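Uncharacterized protein (Legionella longbeachae NSW150, PDB 4JZA) probably hydrolyses the 3-phosphate of phosphatidylinositol 3-phosphate, as a Legionella phosphoinositide phosphatase that may act on lipids of the host cell. Local coordinates at residues L145-P150 against Y600-Q605; T70-Q75 against K676-L681. One frame throughout, in Å; residues are numbered along the deposited sequence.

Both contacts are mostly buried, yet each lies well away from the centre of the chain, and their own centres are about 45 Å apart. They share no helix or strand. Contact 1 belongs to the large mixed sheet: strand 144-150 meets the junction of helices 587-602 and 604-612. Contact 2 is all helix and loop: the segment leading into helix 74-87 meets the start of helix 676-702. The chemistry follows the place. Beside the sheet, a hydrogen bond to a histidine is the main tie, with apolar contacts around it. Between loop and helix the contact is apolar, made chiefly by leucines. Along the chain, contact 1 is nested inside the loop that contact 2 closes.

Contact 1. Residues L145-P150 against Y600-Q605; sequences LVTLLP and YMSRHQ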
# COMPACT_ATOMS: atom_id res chain seq x y z
N LEU A 145 -11.20 -18.23 -1.12
CA LEU A 145 -10.31 -19.00 -1.96
C LEU A 145 -10.21 -20.39 -1.45
O LEU A 145 -9.92 -20.59 -0.27
CB LEU A 145 -8.94 -18.38 -1.90
CG LEU A 145 -8.10 -18.66 -3.11
CD1 LEU A 145 -8.64 -17.93 -4.32
CD2 LEU A 145 -6.72 -18.14 -2.79
N VAL A 146 -10.49 -21.34 -2.33
CA VAL A 146 -10.39 -22.76 -2.01
C VAL A 146 -9.51 -23.36 -3.07
O VAL A 146 -9.69 -23.06 -4.23
CB VAL A 146 -11.75 -23.46 -2.08
CG1 VAL A 146 -11.60 -24.94 -1.80
CG2 VAL A 146 -12.75 -22.85 -1.11
N THR A 147 -8.55 -24.17 -2.69
CA THR A 147 -7.70 -24.85 -3.66
C THR A 147 -7.81 -26.38 -3.48
O THR A 147 -7.48 -26.95 -2.44
CB THR A 147 -6.23 -24.38 -3.59
OG1 THR A 147 -6.12 -22.94 -3.84
CG2 THR A 147 -5.40 -25.15 -4.63
N LEU A 148 -8.23 -27.03 -4.55
CA LEU A 148 -8.42 -28.47 -4.54
C LEU A 148 -7.26 -29.20 -5.17
O LEU A 148 -6.88 -28.93 -6.30
CB LEU A 148 -9.71 -28.82 -5.27
CG LEU A 148 -10.09 -30.30 -5.36
CD1 LEU A 148 -11.60 -30.42 -5.50
CD2 LEU A 148 -9.40 -30.96 -6.53
N LEU A 149 -6.71 -30.14 -4.41
CA LEU A 149 -5.61 -30.97 -4.85
C LEU A 149 -5.98 -32.43 -4.70
O LEU A 149 -6.47 -32.84 -3.65
CB LEU A 149 -4.38 -30.67 -4.01
CG LEU A 149 -3.00 -30.90 -4.61
CD1 LEU A 149 -2.95 -30.32 -6.01
CD2 LEU A 149 -1.95 -30.26 -3.73
N PRO A 150 -5.71 -33.25 -5.81
CA PRO A 150 -6.01 -34.67 -5.57
C PRO A 150 -4.90 -35.38 -4.81
O PRO A 150 -3.74 -35.31 -5.21
CB PRO A 150 -6.12 -35.25 -6.97
CG PRO A 150 -5.03 -34.57 -7.69
CD PRO A 150 -5.21 -33.15 -7.27
N TYR A 600 2.98 -26.05 -1.51
CA TYR A 600 3.61 -24.84 -1.97
C TYR A 600 3.31 -24.67 -3.44
O TYR A 600 2.87 -23.62 -3.85
CB TYR A 600 5.12 -24.86 -1.68
CG TYR A 600 5.81 -23.57 -2.05
CD1 TYR A 600 6.14 -23.29 -3.37
CD2 TYR A 600 6.13 -22.62 -1.07
CE1 TYR A 600 6.76 -22.13 -3.72
CE2 TYR A 600 6.72 -21.43 -1.41
CZ TYR A 600 7.03 -21.20 -2.74
OH TYR A 600 7.62 -20.01 -3.09
N MSE A 601 3.49 -25.71 -4.23
CA MSE A 601 3.24 -25.59 -5.68
C MSE A 601 1.79 -25.52 -6.10
O MSE A 601 1.51 -25.21 -7.21
CB MSE A 601 3.89 -26.73 -6.40
CG MSE A 601 5.42 -26.60 -6.27
SE MSE A 601 6.43 -28.11 -7.03
CE MSE A 601 5.72 -27.97 -8.85
N SER A 602 0.84 -25.82 -5.23
CA SER A 602 -0.56 -25.62 -5.57
C SER A 602 -0.77 -24.13 -5.79
O SER A 602 -1.66 -23.70 -6.57
CB SER A 602 -1.48 -26.12 -4.46
OG SER A 602 -1.30 -25.38 -3.27
N ARG A 603 0.06 -23.37 -5.06
CA ARG A 603 0.09 -21.91 -5.15
C ARG A 603 -1.12 -21.32 -4.50
O ARG A 603 -1.44 -20.17 -4.73
CB ARG A 603 0.15 -21.41 -6.60
CG ARG A 603 1.40 -21.83 -7.36
CD ARG A 603 1.69 -20.91 -8.53
NE ARG A 603 3.06 -20.53 -8.34
CZ ARG A 603 3.52 -19.29 -8.24
NH1 ARG A 603 2.75 -18.23 -8.41
NH2 ARG A 603 4.80 -19.14 -7.99
N HIS A 604 -1.81 -22.09 -3.69
CA HIS A 604 -2.92 -21.54 -2.98
C HIS A 604 -2.51 -20.28 -2.16
O HIS A 604 -3.15 -19.25 -2.26
CB HIS A 604 -3.48 -22.58 -2.07
CG HIS A 604 -4.50 -22.05 -1.12
ND1 HIS A 604 -5.81 -21.87 -1.48
CD2 HIS A 604 -4.40 -21.68 0.19
CE1 HIS A 604 -6.47 -21.34 -0.46
NE2 HIS A 604 -5.64 -21.22 0.56
N GLN A 605 -1.47 -20.37 -1.34
CA GLN A 605 -1.06 -19.21 -0.56
C GLN A 605 -0.58 -18.07 -1.43
O GLN A 605 -0.69 -16.91 -1.06
CB GLN A 605 0.10 -19.58 0.38
CG GLN A 605 -0.27 -20.56 1.49
CD GLN A 605 -1.37 -20.02 2.39
OE1 GLN A 605 -1.60 -18.83 2.45
NE2 GLN A 605 -2.03 -20.91 3.10
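T147 and H604 carry the polar part of this contact. T147 OG1 lies 2.6 Å from H604 ND1, in plane at the imidazole edge. Either atom could be the donor. With H604 CG anti to the backbone N (chi1 171°), the ring sits beside the strand with ND1 at T147. T147 OG1 also bonds R8, and the other ring nitrogen, NE2, bonds D164. The imidazole, held through both nitrogens, should be fixed in rotation.

The rest is van der Waals contact. L145 O approaches the ring edge, 3.5 Å from CE1 of H604. L145 CD2 lies alongside, 4.0 Å from CE1 and 3.8 Å from the backbone O of H604. The methyl branch of T147, CG2, is 4.0 Å from CB of S602. L149 CD2 adds a looser touch on S602 CB, at 4.2 Å. The hydroxyl of S602 bonds L599 O and Q162, and takes a weak bond from H604 N.

R603, with positive phi, separates helix 587-602 from helix 604-612 and is N-cap of the second. This junction packs on the side of strand 144-150 that presents L145, T147 and L149. V146 and L148 point away. Strands 5-10 and 159-166 flank strand 144-150 in the sheet.

Contact 2. Residues T70-Q75 against K676-L681; sequences TPLTKQ and KLLCRL
L72 and L681 form the tight part of this contact. Their side chains cross at about a right angle, and L72 CD1 comes to 3.6 Å from L681 CD1. The same methyl lies 3.7 Å from CB of L681. The extended chain of L72 (chi2 178°) carries CD1 out to this meeting point. The other branch of L72 takes a different target. Its CD2 rests against the backbone of the helix, 3.8 Å from the carbonyl O of L681. L72 therefore straddles L681, one methyl on the side chain and one on the main chain.

L678, one helical turn earlier, makes the looser part. Its CD1 meets three residues, all at longer range. P71 CD is 4.3 Å from L678 CD1, and L72 CD1 is 4.4 Å from it. T70 brings its methyl CG2 to a similar distance. Past T73 the chain enters helix 74-87, where K74 and Q75 are exposed and do not touch 676-681. T73 is the N-cap residue of that helix, and its OG1 bonds the backbone N of T76.

Neighbouring helices close round the leucines. L681 also touches L77 and Y80 of helix 74-87 and L112 of helix 95-116. L72 also touches V682 and Q685, further along helix 676-702.

No hydrogen bond or salt bridge links the two segments. Between 70-75 and 676-681 the association thus rests on the burial and fit of apolar groups, with no directional bond to set their alignment.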
# COMPACT_ATOMS: atom_id res chain seq x y z
N THR A 70 -2.59 22.08 -15.36
CA THR A 70 -2.47 21.53 -16.71
C THR A 70 -3.75 21.81 -17.45
O THR A 70 -4.81 21.76 -16.85
CB THR A 70 -2.29 19.99 -16.62
OG1 THR A 70 -0.93 19.71 -16.32
CG2 THR A 70 -2.56 19.29 -17.86
N PRO A 71 -3.66 22.10 -18.77
CA PRO A 71 -4.85 22.24 -19.60
C PRO A 71 -5.47 20.91 -20.06
O PRO A 71 -6.28 20.88 -20.98
CB PRO A 71 -4.30 22.98 -20.82
CG PRO A 71 -2.96 22.36 -21.01
CD PRO A 71 -2.43 22.20 -19.59
N LEU A 72 -5.10 19.80 -19.45
CA LEU A 72 -5.52 18.52 -19.95
C LEU A 72 -6.78 18.10 -19.22
O LEU A 72 -6.97 18.41 -18.04
CB LEU A 72 -4.41 17.51 -19.76
CG LEU A 72 -3.07 17.72 -20.48
CD1 LEU A 72 -2.10 16.61 -20.10
CD2 LEU A 72 -3.26 17.70 -21.99
N THR A 73 -7.65 17.39 -19.93
CA THR A 73 -8.94 16.97 -19.39
C THR A 73 -8.78 15.54 -18.88
O THR A 73 -7.90 14.75 -19.33
CB THR A 73 -10.02 16.92 -20.48
OG1 THR A 73 -9.65 15.97 -21.50
CG2 THR A 73 -10.17 18.28 -21.14
N LYS A 74 -9.68 15.20 -17.96
CA LYS A 74 -9.83 13.84 -17.53
C LYS A 74 -9.97 12.91 -18.73
O LYS A 74 -9.35 11.85 -18.79
CB LYS A 74 -11.05 13.73 -16.63
CG LYS A 74 -10.88 14.42 -15.28
CD LYS A 74 -12.06 14.10 -14.38
CE LYS A 74 -12.22 15.17 -13.30
NZ LYS A 74 -12.76 14.58 -12.04
N GLN A 75 -10.75 13.31 -19.69
CA GLN A 75 -10.95 12.42 -20.79
C GLN A 75 -9.62 12.16 -21.56
O GLN A 75 -9.29 11.02 -21.92
CB GLN A 75 -12.11 12.95 -21.59
CG GLN A 75 -12.19 12.51 -23.02
CD GLN A 75 -12.91 13.55 -23.88
OE1 GLN A 75 -13.12 14.73 -23.49
NE2 GLN A 75 -13.28 13.12 -25.09
N LYS A 676 8.17 16.65 -22.49
CA LYS A 676 7.79 15.88 -23.65
C LYS A 676 6.40 15.29 -23.55
O LYS A 676 5.72 15.14 -24.56
CB LYS A 676 8.83 14.79 -23.89
CG LYS A 676 8.45 13.76 -24.96
CD LYS A 676 9.67 13.19 -25.68
CE LYS A 676 9.28 12.44 -26.95
NZ LYS A 676 10.50 11.80 -27.51
N LEU A 677 5.99 14.93 -22.34
CA LEU A 677 4.74 14.22 -22.10
C LEU A 677 3.56 15.18 -22.22
O LEU A 677 2.54 14.86 -22.87
CB LEU A 677 4.75 13.54 -20.69
CG LEU A 677 3.44 12.88 -20.21
CD1 LEU A 677 3.02 11.65 -21.04
CD2 LEU A 677 3.50 12.55 -18.74
N LEU A 678 3.70 16.34 -21.58
CA LEU A 678 2.73 17.43 -21.67
C LEU A 678 2.45 17.82 -23.11
O LEU A 678 1.32 18.02 -23.46
CB LEU A 678 3.25 18.65 -20.91
CG LEU A 678 2.35 19.89 -20.96
CD1 LEU A 678 1.04 19.69 -20.29
CD2 LEU A 678 3.01 21.09 -20.35
N CYS A 679 3.50 17.93 -23.92
CA CYS A 679 3.36 18.22 -25.32
C CYS A 679 2.68 17.07 -26.07
O CYS A 679 1.86 17.30 -26.92
CB CYS A 679 4.72 18.48 -25.97
SG CYS A 679 5.62 19.94 -25.36
N ARG A 680 3.06 15.84 -25.78
CA ARG A 680 2.48 14.67 -26.44
C ARG A 680 0.97 14.64 -26.24
O ARG A 680 0.23 14.40 -27.21
CB ARG A 680 3.09 13.39 -25.90
CG ARG A 680 2.28 12.15 -26.25
CD ARG A 680 3.06 10.89 -26.01
NE ARG A 680 4.09 10.77 -27.03
CZ ARG A 680 5.31 10.30 -26.80
NH1 ARG A 680 5.68 9.94 -25.57
NH2 ARG A 680 6.17 10.23 -27.80
N LEU A 681 0.56 14.91 -25.00
CA LEU A 681 -0.83 14.87 -24.61
C LEU A 681 -1.59 16.09 -25.05
O LEU A 681 -2.78 16.01 -25.34
CB LEU A 681 -0.94 14.74 -23.07
CG LEU A 681 -0.51 13.42 -22.41
CD1 LEU A 681 -0.77 13.41 -20.90
CD2 LEU A 681 -1.21 12.24 -23.07